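Local atomic coordinates of chorismate synthase (Aquifex aeolicus, PDB entry 1Q1L), a protein that probably catalyses the anti-1,4-elimination of phosphate from 5-enolpyruvylshikimate-3-phosphate to yield chorismate, with reduced FMN as cofactor. Residues S165-I170 and L202-F206; G229-A235 and I317-M323; V238-S244 and G310-G314; S5-L9 and A372-E377. One frame throughout, in Å; residues are numbered along the deposited sequence.

Interaction 1 of 4, residues S165-I170 and L202-F206; sequences SFVVSI and LRIPF
Arg203 meets strand 165-170 twice, through its backbone carbonyl and through its guanidinium. The backbone link is Val167 N to Arg203 O at 2.8 Å, and it is nearly straight (171° at the hydrogen). Along the side chain, CB of Arg203 lies 4.1 Å from CG2 of Val167. CG is anti to the carbonyl carbon (chi1 -67°), and bends at chi2 and chi3 then carry the head back along the strand to Ser165. There CZ of Arg203 lies 3.4 Å from Ser165 O, and NH1 donates a weak, strongly bent hydrogen bond to the same oxygen at 3.2 Å. NH2 also comes close to Ser165, but its modelled approach to the hydroxyl is too short to interpret. The main charge partner of the guanidinium is Glu198, in a salt bridge with NH1, and NH2 bonds Ser360; the Ser165 hydroxyl bonds Glu364.

The remaining contacts are apolar or carbon to oxygen. CG of Pro205 packs on CD1 of Phe166 at 3.5 Å, the two side chains crossing at about a right angle, and Pro205 CD approaches Val167 O at 3.1 Å. At the far end CD1 of Ile170 touches CD2 of Leu202 at 4.0 Å. Helices 187-197 and 210-221 flank the loop, contributing Tyr193 against Phe166 and Phe213 against Leu202 and Ile204. The strand itself carries a classic beta bulge, with Val168 and Ser169 both opposite Val230; the arrangement as a whole is a loop between two helices docked on a bulged strand of the five-stranded antiparallel sheet.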
loop_
_atom_site.group_PDB
_atom_site.type_symbol
_atom_site.label_atom_id
_atom_site.label_comp_id
_atom_site.label_asym_id
_atom_site.label_seq_id
_atom_site.Cartn_x
_atom_site.Cartn_y
_atom_site.Cartn_z
ATOM N N SER A 165 -19.696 3.829 -22.612
ATOM C CA SER A 165 -20.295 5.004 -22.001
ATOM C C SER A 165 -20.977 5.888 -23.040
ATOM O O SER A 165 -20.960 5.603 -24.237
ATOM C CB SER A 165 -19.225 5.825 -21.281
ATOM O OG SER A 165 -18.305 6.372 -22.209
ATOM N N PHE A 166 -21.576 6.969 -22.563
ATOM C CA PHE A 166 -22.256 7.916 -23.438
ATOM C C PHE A 166 -22.692 9.117 -22.625
ATOM O O PHE A 166 -22.965 8.998 -21.432
ATOM C CB PHE A 166 -23.463 7.249 -24.117
ATOM C CG PHE A 166 -24.342 6.482 -23.176
ATOM C CD1 PHE A 166 -25.262 7.138 -22.367
ATOM C CD2 PHE A 166 -24.220 5.102 -23.070
ATOM C CE1 PHE A 166 -26.046 6.424 -21.462
ATOM C CE2 PHE A 166 -24.996 4.381 -22.168
ATOM C CZ PHE A 166 -25.909 5.044 -21.366
ATOM N N VAL A 167 -22.744 10.277 -23.271
ATOM C CA VAL A 167 -23.142 11.510 -22.605
ATOM C C VAL A 167 -24.662 11.576 -22.474
ATOM O O VAL A 167 -25.386 11.200 -23.393
ATOM C CB VAL A 167 -22.641 12.735 -23.397
ATOM C CG1 VAL A 167 -23.082 14.019 -22.716
ATOM C CG2 VAL A 167 -21.125 12.686 -23.513
ATOM N N VAL A 168 -25.145 12.054 -21.330
ATOM C CA VAL A 168 -26.582 12.154 -21.107
ATOM C C VAL A 168 -27.055 13.598 -20.943
ATOM O O VAL A 168 -28.259 13.868 -20.942
ATOM C CB VAL A 168 -27.014 11.344 -19.870
ATOM C CG1 VAL A 168 -26.658 9.881 -20.064
ATOM C CG2 VAL A 168 -26.351 11.895 -18.628
ATOM N N SER A 169 -26.108 14.520 -20.808
ATOM C CA SER A 169 -26.445 15.930 -20.658
ATOM C C SER A 169 -25.225 16.824 -20.819
ATOM O O SER A 169 -24.123 16.476 -20.392
ATOM C CB SER A 169 -27.082 16.187 -19.288
ATOM O OG SER A 169 -26.138 16.023 -18.243
ATOM N N ILE A 170 -25.432 17.968 -21.462
ATOM C CA ILE A 170 -24.388 18.968 -21.677
ATOM C C ILE A 170 -25.061 20.285 -21.348
ATOM O O ILE A 170 -26.016 20.679 -22.019
ATOM C CB ILE A 170 -23.912 19.023 -23.143
ATOM C CG1 ILE A 170 -23.229 17.714 -23.526
ATOM C CG2 ILE A 170 -22.942 20.184 -23.330
ATOM C CD1 ILE A 170 -22.702 17.703 -24.950
ATOM N N LEU A 202 -20.537 14.424 -30.086
ATOM C CA LEU A 202 -20.604 14.757 -28.666
ATOM C C LEU A 202 -20.811 13.491 -27.834
ATOM O O LEU A 202 -21.075 13.557 -26.632
ATOM C CB LEU A 202 -21.759 15.728 -28.410
ATOM C CG LEU A 202 -21.683 17.101 -29.090
ATOM C CD1 LEU A 202 -23.054 17.751 -29.065
ATOM C CD2 LEU A 202 -20.652 17.979 -28.387
ATOM N N ARG A 203 -20.700 12.340 -28.487
ATOM C CA ARG A 203 -20.869 11.049 -27.830
ATOM C C ARG A 203 -22.224 10.898 -27.139
ATOM O O ARG A 203 -22.324 10.274 -26.073
ATOM C CB ARG A 203 -19.738 10.802 -26.822
ATOM C CG ARG A 203 -18.337 10.619 -27.434
ATOM C CD ARG A 203 -17.824 9.202 -27.189
ATOM N NE ARG A 203 -18.081 8.834 -25.805
ATOM C CZ ARG A 203 -18.547 7.662 -25.402
ATOM N NH1 ARG A 203 -18.813 6.694 -26.269
ATOM N NH2 ARG A 203 -18.790 7.474 -24.118
ATOM N N ILE A 204 -23.264 11.480 -27.734
ATOM C CA ILE A 204 -24.610 11.341 -27.189
ATOM C C ILE A 204 -25.232 10.129 -27.887
ATOM O O ILE A 204 -24.952 9.865 -29.054
ATOM C CB ILE A 204 -25.477 12.605 -27.430
ATOM C CG1 ILE A 204 -25.385 13.040 -28.892
ATOM C CG2 ILE A 204 -25.034 13.722 -26.499
ATOM C CD1 ILE A 204 -26.257 14.244 -29.221
ATOM N N PRO A 205 -26.072 9.367 -27.172
ATOM C CA PRO A 205 -26.744 8.170 -27.681
ATOM C C PRO A 205 -27.627 8.346 -28.924
ATOM O O PRO A 205 -28.039 7.362 -29.528
ATOM C CB PRO A 205 -27.558 7.698 -26.477
ATOM C CG PRO A 205 -26.813 8.233 -25.320
ATOM C CD PRO A 205 -26.445 9.605 -25.771
ATOM N N PHE A 206 -27.930 9.586 -29.296
ATOM C CA PHE A 206 -28.772 9.838 -30.465
ATOM C C PHE A 206 -28.135 10.887 -31.368
ATOM O O PHE A 206 -28.448 12.073 -31.274
ATOM C CB PHE A 206 -30.165 10.297 -30.022
ATOM C CG PHE A 206 -30.850 9.331 -29.093
ATOM C CD1 PHE A 206 -30.522 9.291 -27.742
ATOM C CD2 PHE A 206 -31.792 8.431 -29.576
ATOM C CE1 PHE A 206 -31.118 8.369 -26.887
ATOM C CE2 PHE A 206 -32.395 7.503 -28.728
ATOM C CZ PHE A 206 -32.056 7.473 -27.381
#

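Interaction 2 of 4, residues G229-A235 and I317-M323; sequences GVFEVFA and IVVRVAM
Arg320 and Glu232 form a side-on salt bridge in which two guanidinium nitrogens converge on one oxygen. NE of Arg320 reaches Glu232 OE2 at 2.8 Å and NH2 of Arg320 reaches the same OE2 at 3.2 Å, the first bond being the straighter. OE2 lies in the guanidinium plane and is met on its anti side; the carboxylate plane stands 89° from the guanidinium, so the two groups are not coplanar. The bend of Arg320 at chi3 (66°) turns the head toward Glu232.

Further partners hold the pair: Tyr183 hydrogen-bonds OE1 of Glu232, Lys181 forms a salt bridge with OE2, and NH1 of Arg320 forms one with Glu270. With a leucine in place of Arg320 the two-nitrogen grip is gone, which would probably leave Glu270 without this cation and the Glu232 carboxylate, though still paired with Lys181, less firmly oriented.

On the other sheet face, Val321 CB sits over the Phe231 ring, 3.8 Å from its centroid, a CH-pi contact offset toward the rim; Val233 CG2 lies at the ring edge. The backbones fix both pairings: strands 229-235 and 317-323 run antiparallel at 160°, with pairs of hydrogen bonds at Gly229-Met323, Phe231-Val321, Val233-Val319 and Ala235-Ile317. Phe231 N to Val321 O, for example, is 3.0 Å, and Val321 N to Phe231 O is 2.9 Å.

Both strands are interior to the five-stranded sheet, with strand 162-170 beside 229-236 and strand 266-271 beside 317-323. Helix 356-379 covers Phe231, Val233 and Ala235, whereas Phe275 of the second subunit packs on Arg320 and Ala322.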
loop_
_atom_site.group_PDB
_atom_site.type_symbol
_atom_site.label_atom_id
_atom_site.label_comp_id
_atom_site.label_asym_id
_atom_site.label_seq_id
_atom_site.Cartn_x
_atom_site.Cartn_y
_atom_site.Cartn_z
ATOM N N GLY A 229 -21.234 18.775 -17.850
ATOM C CA GLY A 229 -21.998 17.679 -18.411
ATOM C C GLY A 229 -22.052 16.450 -17.530
ATOM O O GLY A 229 -21.365 16.356 -16.509
ATOM N N VAL A 230 -22.881 15.498 -17.933
ATOM C CA VAL A 230 -23.033 14.260 -17.195
ATOM C C VAL A 230 -22.983 13.094 -18.159
ATOM O O VAL A 230 -23.552 13.154 -19.253
ATOM C CB VAL A 230 -24.382 14.224 -16.447
ATOM C CG1 VAL A 230 -24.563 12.878 -15.774
ATOM C CG2 VAL A 230 -24.443 15.350 -15.426
ATOM N N PHE A 231 -22.278 12.038 -17.774
ATOM C CA PHE A 231 -22.222 10.852 -18.613
ATOM C C PHE A 231 -22.385 9.606 -17.763
ATOM O O PHE A 231 -22.251 9.650 -16.541
ATOM C CB PHE A 231 -20.915 10.777 -19.406
ATOM C CG PHE A 231 -19.685 10.793 -18.556
ATOM C CD1 PHE A 231 -19.095 11.996 -18.188
ATOM C CD2 PHE A 231 -19.105 9.603 -18.129
ATOM C CE1 PHE A 231 -17.937 12.012 -17.407
ATOM C CE2 PHE A 231 -17.947 9.615 -17.346
ATOM C CZ PHE A 231 -17.365 10.820 -16.988
ATOM N N GLU A 232 -22.710 8.497 -18.413
ATOM C CA GLU A 232 -22.881 7.243 -17.709
ATOM C C GLU A 232 -21.877 6.258 -18.284
ATOM O O GLU A 232 -21.678 6.190 -19.500
ATOM C CB GLU A 232 -24.323 6.732 -17.867
ATOM C CG GLU A 232 -25.364 7.798 -17.497
ATOM C CD GLU A 232 -26.805 7.316 -17.556
ATOM O OE1 GLU A 232 -27.128 6.473 -18.419
ATOM O OE2 GLU A 232 -27.621 7.803 -16.741
ATOM N N VAL A 233 -21.218 5.525 -17.399
ATOM C CA VAL A 233 -20.231 4.539 -17.810
ATOM C C VAL A 233 -20.753 3.204 -17.337
ATOM O O VAL A 233 -21.280 3.103 -16.233
ATOM C CB VAL A 233 -18.860 4.788 -17.133
ATOM C CG1 VAL A 233 -17.802 3.871 -17.743
ATOM C CG2 VAL A 233 -18.468 6.230 -17.282
ATOM N N PHE A 234 -20.613 2.176 -18.161
ATOM C CA PHE A 234 -21.095 0.865 -17.773
ATOM C C PHE A 234 -20.090 -0.213 -18.128
ATOM O O PHE A 234 -19.195 -0.006 -18.955
ATOM C CB PHE A 234 -22.425 0.565 -18.475
ATOM C CG PHE A 234 -22.299 0.410 -19.965
ATOM C CD1 PHE A 234 -21.932 -0.808 -20.520
ATOM C CD2 PHE A 234 -22.497 1.497 -20.810
ATOM C CE1 PHE A 234 -21.761 -0.941 -21.900
ATOM C CE2 PHE A 234 -22.329 1.372 -22.179
ATOM C CZ PHE A 234 -21.961 0.149 -22.727
ATOM N N ALA A 235 -20.248 -1.363 -17.486
ATOM C CA ALA A 235 -19.415 -2.529 -17.736
ATOM C C ALA A 235 -20.386 -3.697 -17.772
ATOM O O ALA A 235 -21.209 -3.850 -16.865
ATOM C CB ALA A 235 -18.396 -2.717 -16.616
ATOM N N ILE A 317 -22.678 -2.993 -14.429
ATOM C CA ILE A 317 -22.171 -1.977 -13.511
ATOM C C ILE A 317 -22.518 -0.659 -14.186
ATOM O O ILE A 317 -22.191 -0.448 -15.356
ATOM C CB ILE A 317 -20.639 -2.043 -13.350
ATOM C CG1 ILE A 317 -20.222 -3.429 -12.860
ATOM C CG2 ILE A 317 -20.180 -0.951 -12.396
ATOM C CD1 ILE A 317 -20.882 -3.857 -11.566
ATOM N N VAL A 318 -23.193 0.222 -13.465
ATOM C CA VAL A 318 -23.580 1.497 -14.052
ATOM C C VAL A 318 -23.210 2.630 -13.132
ATOM O O VAL A 318 -23.628 2.668 -11.974
ATOM C CB VAL A 318 -25.088 1.544 -14.335
ATOM C CG1 VAL A 318 -25.478 2.919 -14.894
ATOM C CG2 VAL A 318 -25.458 0.448 -15.313
ATOM N N VAL A 319 -22.432 3.562 -13.668
ATOM C CA VAL A 319 -21.958 4.703 -12.905
ATOM C C VAL A 319 -22.314 6.012 -13.593
ATOM O O VAL A 319 -22.101 6.162 -14.792
ATOM C CB VAL A 319 -20.419 4.632 -12.749
ATOM C CG1 VAL A 319 -19.947 5.644 -11.751
ATOM C CG2 VAL A 319 -20.011 3.225 -12.351
ATOM N N ARG A 320 -22.836 6.962 -12.825
ATOM C CA ARG A 320 -23.220 8.268 -13.370
ATOM C C ARG A 320 -22.191 9.274 -12.861
ATOM O O ARG A 320 -21.903 9.326 -11.668
ATOM C CB ARG A 320 -24.634 8.631 -12.904
ATOM C CG ARG A 320 -25.608 7.454 -12.954
ATOM C CD ARG A 320 -27.063 7.914 -12.892
ATOM N NE ARG A 320 -27.434 8.678 -14.077
ATOM C CZ ARG A 320 -27.633 9.992 -14.095
ATOM N NH1 ARG A 320 -27.507 10.708 -12.984
ATOM N NH2 ARG A 320 -27.944 10.596 -15.233
ATOM N N VAL A 321 -21.648 10.074 -13.773
ATOM C CA VAL A 321 -20.594 11.016 -13.433
ATOM C C VAL A 321 -20.879 12.449 -13.861
ATOM O O VAL A 321 -21.242 12.707 -15.009
ATOM C CB VAL A 321 -19.266 10.544 -14.076
ATOM C CG1 VAL A 321 -18.103 11.368 -13.569
ATOM C CG2 VAL A 321 -19.058 9.057 -13.781
ATOM N N ALA A 322 -20.680 13.382 -12.931
ATOM C CA ALA A 322 -20.935 14.797 -13.188
ATOM C C ALA A 322 -19.656 15.614 -13.326
ATOM O O ALA A 322 -18.794 15.605 -12.437
ATOM C CB ALA A 322 -21.802 15.367 -12.071
HETATM N N MSE A 323 -19.535 16.321 -14.445
HETATM C CA MSE A 323 -18.367 17.158 -14.703
HETATM C C MSE A 323 -18.765 18.633 -14.669
HETATM O O MSE A 323 -19.665 19.050 -15.393
HETATM C CB MSE A 323 -17.772 16.833 -16.072
HETATM C CG MSE A 323 -16.498 17.593 -16.361
HETATM SE SE MSE A 323 -16.003 17.510 -18.209
HETATM C CE MSE A 323 -16.977 19.085 -18.797
#

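Interaction 3 of 4, residues V238-S244 and G310-G314; sequences VPPGLGS and GITNG
Strand 311-312 and loop 238-244 are tied through their backbones at Thr312, whose N donates to Leu242 O at 3.0 Å and whose O accepts from Gly241 N at 3.3 Å, the latter donor standing above the carbonyl plane. The loop turns at Gly241 and Gly243, both with positive phi; a CB on Gly243 would collide with Gly310 O.

The threonine side chain completes the join. With OG1 held between the backbone N and the carbonyl carbon (chi1 52°), the hydroxyl points into the loop, donating to a lone pair of Pro239 O at 2.8 Å and accepting from Leu242 N at 2.9 Å. Its methyl CG2 meets Val238 CG1 at 4.1 Å, the two side chains crossing at about a right angle. Ile311 directs CG2 at Gly241, 3.4 Å from its CA, so this methyl packs directly on the backbone of the turn. The pyrrolidine of Pro240 rests its CG 3.8 Å from Gly314 CA, and a water donates to both Val238 O and Gly314 O.

Gly241 O is bound by Lys124 of the second subunit, and Ser244 OG by its Tyr125, so the loop also faces the subunit interface. Chemically, one hydroxyl acting as both hydrogen-bond donor and acceptor satisfies a carbonyl and an amide of an irregular loop, so that Thr312 joins the segments by four hydrogen bonds without any charged group between them.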
loop_
_atom_site.group_PDB
_atom_site.type_symbol
_atom_site.label_atom_id
_atom_site.label_comp_id
_atom_site.label_asym_id
_atom_site.label_seq_id
_atom_site.Cartn_x
_atom_site.Cartn_y
_atom_site.Cartn_z
ATOM N N VAL A 238 -19.916 -8.578 -15.875
ATOM C CA VAL A 238 -19.041 -8.652 -14.720
ATOM C C VAL A 238 -19.706 -9.649 -13.778
ATOM O O VAL A 238 -20.872 -9.494 -13.419
ATOM C CB VAL A 238 -18.912 -7.281 -14.024
ATOM C CG1 VAL A 238 -18.065 -7.407 -12.759
ATOM C CG2 VAL A 238 -18.283 -6.276 -14.979
ATOM N N PRO A 239 -18.979 -10.699 -13.380
ATOM C CA PRO A 239 -19.564 -11.692 -12.478
ATOM C C PRO A 239 -19.782 -11.122 -11.081
ATOM O O PRO A 239 -19.216 -10.088 -10.727
ATOM C CB PRO A 239 -18.523 -12.806 -12.484
ATOM C CG PRO A 239 -17.237 -12.032 -12.593
ATOM C CD PRO A 239 -17.566 -11.014 -13.668
ATOM N N PRO A 240 -20.612 -11.795 -10.270
ATOM C CA PRO A 240 -20.897 -11.354 -8.904
ATOM C C PRO A 240 -19.686 -11.750 -8.079
ATOM O O PRO A 240 -19.002 -12.706 -8.427
ATOM C CB PRO A 240 -22.112 -12.197 -8.501
ATOM C CG PRO A 240 -22.623 -12.773 -9.784
ATOM C CD PRO A 240 -21.397 -12.993 -10.597
ATOM N N GLY A 241 -19.418 -11.036 -6.995
ATOM C CA GLY A 241 -18.295 -11.415 -6.158
ATOM C C GLY A 241 -17.060 -10.542 -6.173
ATOM O O GLY A 241 -16.157 -10.772 -5.375
ATOM N N LEU A 242 -16.995 -9.561 -7.067
ATOM C CA LEU A 242 -15.834 -8.682 -7.112
ATOM C C LEU A 242 -16.002 -7.603 -6.054
ATOM O O LEU A 242 -17.113 -7.113 -5.824
ATOM C CB LEU A 242 -15.677 -8.049 -8.494
ATOM C CG LEU A 242 -15.508 -9.021 -9.668
ATOM C CD1 LEU A 242 -14.993 -8.239 -10.870
ATOM C CD2 LEU A 242 -14.516 -10.129 -9.307
ATOM N N GLY A 243 -14.898 -7.224 -5.418
ATOM C CA GLY A 243 -14.969 -6.239 -4.359
ATOM C C GLY A 243 -15.349 -7.037 -3.132
ATOM O O GLY A 243 -15.576 -8.240 -3.240
ATOM N N SER A 244 -15.434 -6.402 -1.970
ATOM C CA SER A 244 -15.781 -7.135 -0.760
ATOM C C SER A 244 -16.361 -6.230 0.307
ATOM O O SER A 244 -16.073 -5.042 0.355
ATOM C CB SER A 244 -14.549 -7.851 -0.199
ATOM O OG SER A 244 -14.865 -8.552 0.996
ATOM N N GLY A 310 -21.251 -3.499 -1.341
ATOM C CA GLY A 310 -19.822 -3.486 -1.594
ATOM C C GLY A 310 -19.319 -4.531 -2.574
ATOM O O GLY A 310 -18.137 -4.546 -2.911
ATOM N N ILE A 311 -20.213 -5.393 -3.047
ATOM C CA ILE A 311 -19.833 -6.445 -3.984
ATOM C C ILE A 311 -20.630 -6.339 -5.287
ATOM O O ILE A 311 -21.784 -5.899 -5.270
ATOM C CB ILE A 311 -20.088 -7.835 -3.354
ATOM C CG1 ILE A 311 -19.358 -7.946 -2.009
ATOM C CG2 ILE A 311 -19.614 -8.924 -4.280
ATOM C CD1 ILE A 311 -19.746 -9.182 -1.206
ATOM N N THR A 312 -20.022 -6.738 -6.410
ATOM C CA THR A 312 -20.720 -6.701 -7.693
ATOM C C THR A 312 -21.872 -7.707 -7.720
ATOM O O THR A 312 -21.800 -8.768 -7.080
ATOM C CB THR A 312 -19.785 -6.996 -8.885
ATOM O OG1 THR A 312 -19.064 -8.212 -8.652
ATOM C CG2 THR A 312 -18.809 -5.841 -9.088
ATOM N N ASN A 313 -22.899 -7.353 -8.501
ATOM C CA ASN A 313 -24.158 -8.096 -8.673
ATOM C C ASN A 313 -24.267 -9.139 -9.769
ATOM O O ASN A 313 -25.047 -10.083 -9.669
ATOM C CB ASN A 313 -25.299 -7.098 -8.942
ATOM C CG ASN A 313 -26.260 -7.019 -7.812
ATOM O OD1 ASN A 313 -27.220 -6.249 -7.844
ATOM N ND2 ASN A 313 -26.015 -7.823 -6.787
ATOM N N GLY A 314 -23.525 -8.940 -10.841
ATOM C CA GLY A 314 -23.635 -9.838 -11.961
ATOM C C GLY A 314 -24.433 -9.017 -12.949
ATOM O O GLY A 314 -24.410 -9.285 -14.141
HETATM O O HOH W 1 -22.638 -10.750 -15.551
#

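Interaction 4 of 4, residues S5-L9 and A372-E377; sequences SLRYL and ADALLE
Asp373 gathers three consecutive backbone amides of segment 5-9 on its carboxylate. Arg7 N donates to the syn lone pair of OD2 of Asp373 at 2.8 Å, and OD1 of Asp373 accepts from both Tyr8 N and Leu9 N, each at 2.7 Å. CG is anti to the backbone N (chi1 -178°), which swings the carboxylate off the helix toward the N-terminal segment. A leucine here would probably leave these three N-H groups without their acceptor and let segment 5-9 shift off the helix.

Packing spreads from this polar centre. Leu376 CB lies over one face of the Tyr8 ring, 3.7 Å from its centroid (CH-pi), and Leu376 CD1 presses tightly on Leu9 CD2 at 3.4 Å. Arg7 runs alongside Glu377, its CG 3.6 Å from Glu377 OE1; that carboxylate forms its salt bridges with Arg250 and Arg255, while the Tyr8 hydroxyl bonds Gly381 O.

The N-terminal segment thus lies on helix 356-379 just before entering strand 10-14. Helix 142-157 packs against Leu9 and Leu376 through Cys152 and Phe155, helix 252-261 meets Arg7 through Arg255, and Trp248 of the second subunit packs on Leu6.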
loop_
_atom_site.group_PDB
_atom_site.type_symbol
_atom_site.label_atom_id
_atom_site.label_comp_id
_atom_site.label_asym_id
_atom_site.label_seq_id
_atom_site.Cartn_x
_atom_site.Cartn_y
_atom_site.Cartn_z
ATOM N N SER A 5 -6.478 3.595 -4.189
ATOM C CA SER A 5 -5.385 2.581 -4.188
ATOM C C SER A 5 -5.887 1.214 -4.647
ATOM O O SER A 5 -6.855 0.681 -4.108
ATOM C CB SER A 5 -4.777 2.466 -2.789
ATOM O OG SER A 5 -3.677 1.572 -2.777
ATOM N N LEU A 6 -5.214 0.653 -5.646
ATOM C CA LEU A 6 -5.568 -0.651 -6.196
ATOM C C LEU A 6 -5.090 -1.781 -5.286
ATOM O O LEU A 6 -4.159 -1.601 -4.504
ATOM C CB LEU A 6 -4.954 -0.802 -7.591
ATOM C CG LEU A 6 -5.684 -0.117 -8.751
ATOM C CD1 LEU A 6 -6.312 1.190 -8.305
ATOM C CD2 LEU A 6 -4.700 0.114 -9.884
ATOM N N ARG A 7 -5.729 -2.943 -5.396
ATOM C CA ARG A 7 -5.372 -4.092 -4.570
ATOM C C ARG A 7 -4.370 -5.026 -5.251
ATOM O O ARG A 7 -3.509 -5.609 -4.588
ATOM C CB ARG A 7 -6.625 -4.907 -4.216
ATOM C CG ARG A 7 -7.806 -4.125 -3.641
ATOM C CD ARG A 7 -7.591 -3.686 -2.201
ATOM N NE ARG A 7 -6.814 -2.454 -2.103
ATOM C CZ ARG A 7 -6.534 -1.837 -0.959
ATOM N NH1 ARG A 7 -6.970 -2.339 0.191
ATOM N NH2 ARG A 7 -5.823 -0.717 -0.965
ATOM N N TYR A 8 -4.483 -5.166 -6.569
ATOM C CA TYR A 8 -3.614 -6.062 -7.324
ATOM C C TYR A 8 -2.702 -5.369 -8.338
ATOM O O TYR A 8 -1.485 -5.575 -8.325
ATOM C CB TYR A 8 -4.470 -7.099 -8.049
ATOM C CG TYR A 8 -3.685 -8.241 -8.646
ATOM C CD1 TYR A 8 -3.439 -9.402 -7.912
ATOM C CD2 TYR A 8 -3.193 -8.166 -9.949
ATOM C CE1 TYR A 8 -2.724 -10.464 -8.463
ATOM C CE2 TYR A 8 -2.477 -9.217 -10.511
ATOM C CZ TYR A 8 -2.248 -10.365 -9.765
ATOM O OH TYR A 8 -1.555 -11.411 -10.331
ATOM N N LEU A 9 -3.289 -4.575 -9.230
ATOM C CA LEU A 9 -2.514 -3.866 -10.240
ATOM C C LEU A 9 -1.810 -2.679 -9.612
ATOM O O LEU A 9 -2.178 -2.232 -8.523
ATOM C CB LEU A 9 -3.416 -3.356 -11.364
ATOM C CG LEU A 9 -4.108 -4.377 -12.264
ATOM C CD1 LEU A 9 -5.040 -3.634 -13.200
ATOM C CD2 LEU A 9 -3.072 -5.191 -13.036
ATOM N N ALA A 372 -10.471 -4.429 -13.687
ATOM C CA ALA A 372 -9.381 -5.350 -13.991
ATOM C C ALA A 372 -8.673 -5.671 -12.681
ATOM O O ALA A 372 -8.323 -6.822 -12.410
ATOM C CB ALA A 372 -8.395 -4.714 -14.986
ATOM N N ASP A 373 -8.466 -4.639 -11.871
ATOM C CA ASP A 373 -7.822 -4.796 -10.574
ATOM C C ASP A 373 -8.631 -5.750 -9.684
ATOM O O ASP A 373 -8.089 -6.699 -9.104
ATOM C CB ASP A 373 -7.702 -3.433 -9.892
ATOM C CG ASP A 373 -6.992 -3.513 -8.555
ATOM O OD1 ASP A 373 -5.826 -3.957 -8.540
ATOM O OD2 ASP A 373 -7.596 -3.137 -7.525
ATOM N N ALA A 374 -9.932 -5.494 -9.588
ATOM C CA ALA A 374 -10.824 -6.310 -8.766
ATOM C C ALA A 374 -10.949 -7.742 -9.280
ATOM O O ALA A 374 -11.155 -8.664 -8.501
ATOM C CB ALA A 374 -12.205 -5.667 -8.702
ATOM N N LEU A 375 -10.842 -7.927 -10.592
ATOM C CA LEU A 375 -10.949 -9.262 -11.147
ATOM C C LEU A 375 -9.677 -10.041 -10.812
ATOM O O LEU A 375 -9.740 -11.196 -10.402
ATOM C CB LEU A 375 -11.162 -9.200 -12.660
ATOM C CG LEU A 375 -11.470 -10.548 -13.323
ATOM C CD1 LEU A 375 -12.670 -11.197 -12.653
ATOM C CD2 LEU A 375 -11.730 -10.341 -14.808
ATOM N N LEU A 376 -8.524 -9.399 -10.965
ATOM C CA LEU A 376 -7.256 -10.054 -10.657
ATOM C C LEU A 376 -7.148 -10.360 -9.168
ATOM O O LEU A 376 -6.549 -11.361 -8.781
ATOM C CB LEU A 376 -6.089 -9.176 -11.111
ATOM C CG LEU A 376 -5.866 -9.175 -12.625
ATOM C CD1 LEU A 376 -4.918 -8.044 -13.017
ATOM C CD2 LEU A 376 -5.307 -10.536 -13.051
ATOM N N GLU A 377 -7.741 -9.502 -8.340
ATOM C CA GLU A 377 -7.745 -9.674 -6.886
ATOM C C GLU A 377 -8.490 -10.956 -6.518
ATOM O O GLU A 377 -8.093 -11.689 -5.612
ATOM C CB GLU A 377 -8.444 -8.477 -6.226
ATOM C CG GLU A 377 -8.585 -8.560 -4.718
ATOM C CD GLU A 377 -9.453 -7.444 -4.143
ATOM O OE1 GLU A 377 -9.462 -7.272 -2.904
ATOM O OE2 GLU A 377 -10.137 -6.739 -4.922
#

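In the fold
Interactions 1 and 2 share the five-stranded sheet: strands 162-170 and 229-236 are neighbours in it, and the contact centres lie about 10 Å apart. The centres of interactions 2 and 3 are about 18 Å apart, yet they touch through Ile317, which packs on Thr312 and Val238. Leu242 in turn meets Ala374 and Leu375, linking interaction 3 to interaction 4, their centres about 13 Å apart. Interactions 1 and 4 lie on opposite sides of the chain's centre, their centres about 29 Å apart. Along the chain, interaction 4 encloses the others, interaction 3 nests within interaction 2, and interaction 1 precedes both. Contacts 2 to 4 reach the second subunit of the tetramer; interaction 1 touches no other chain.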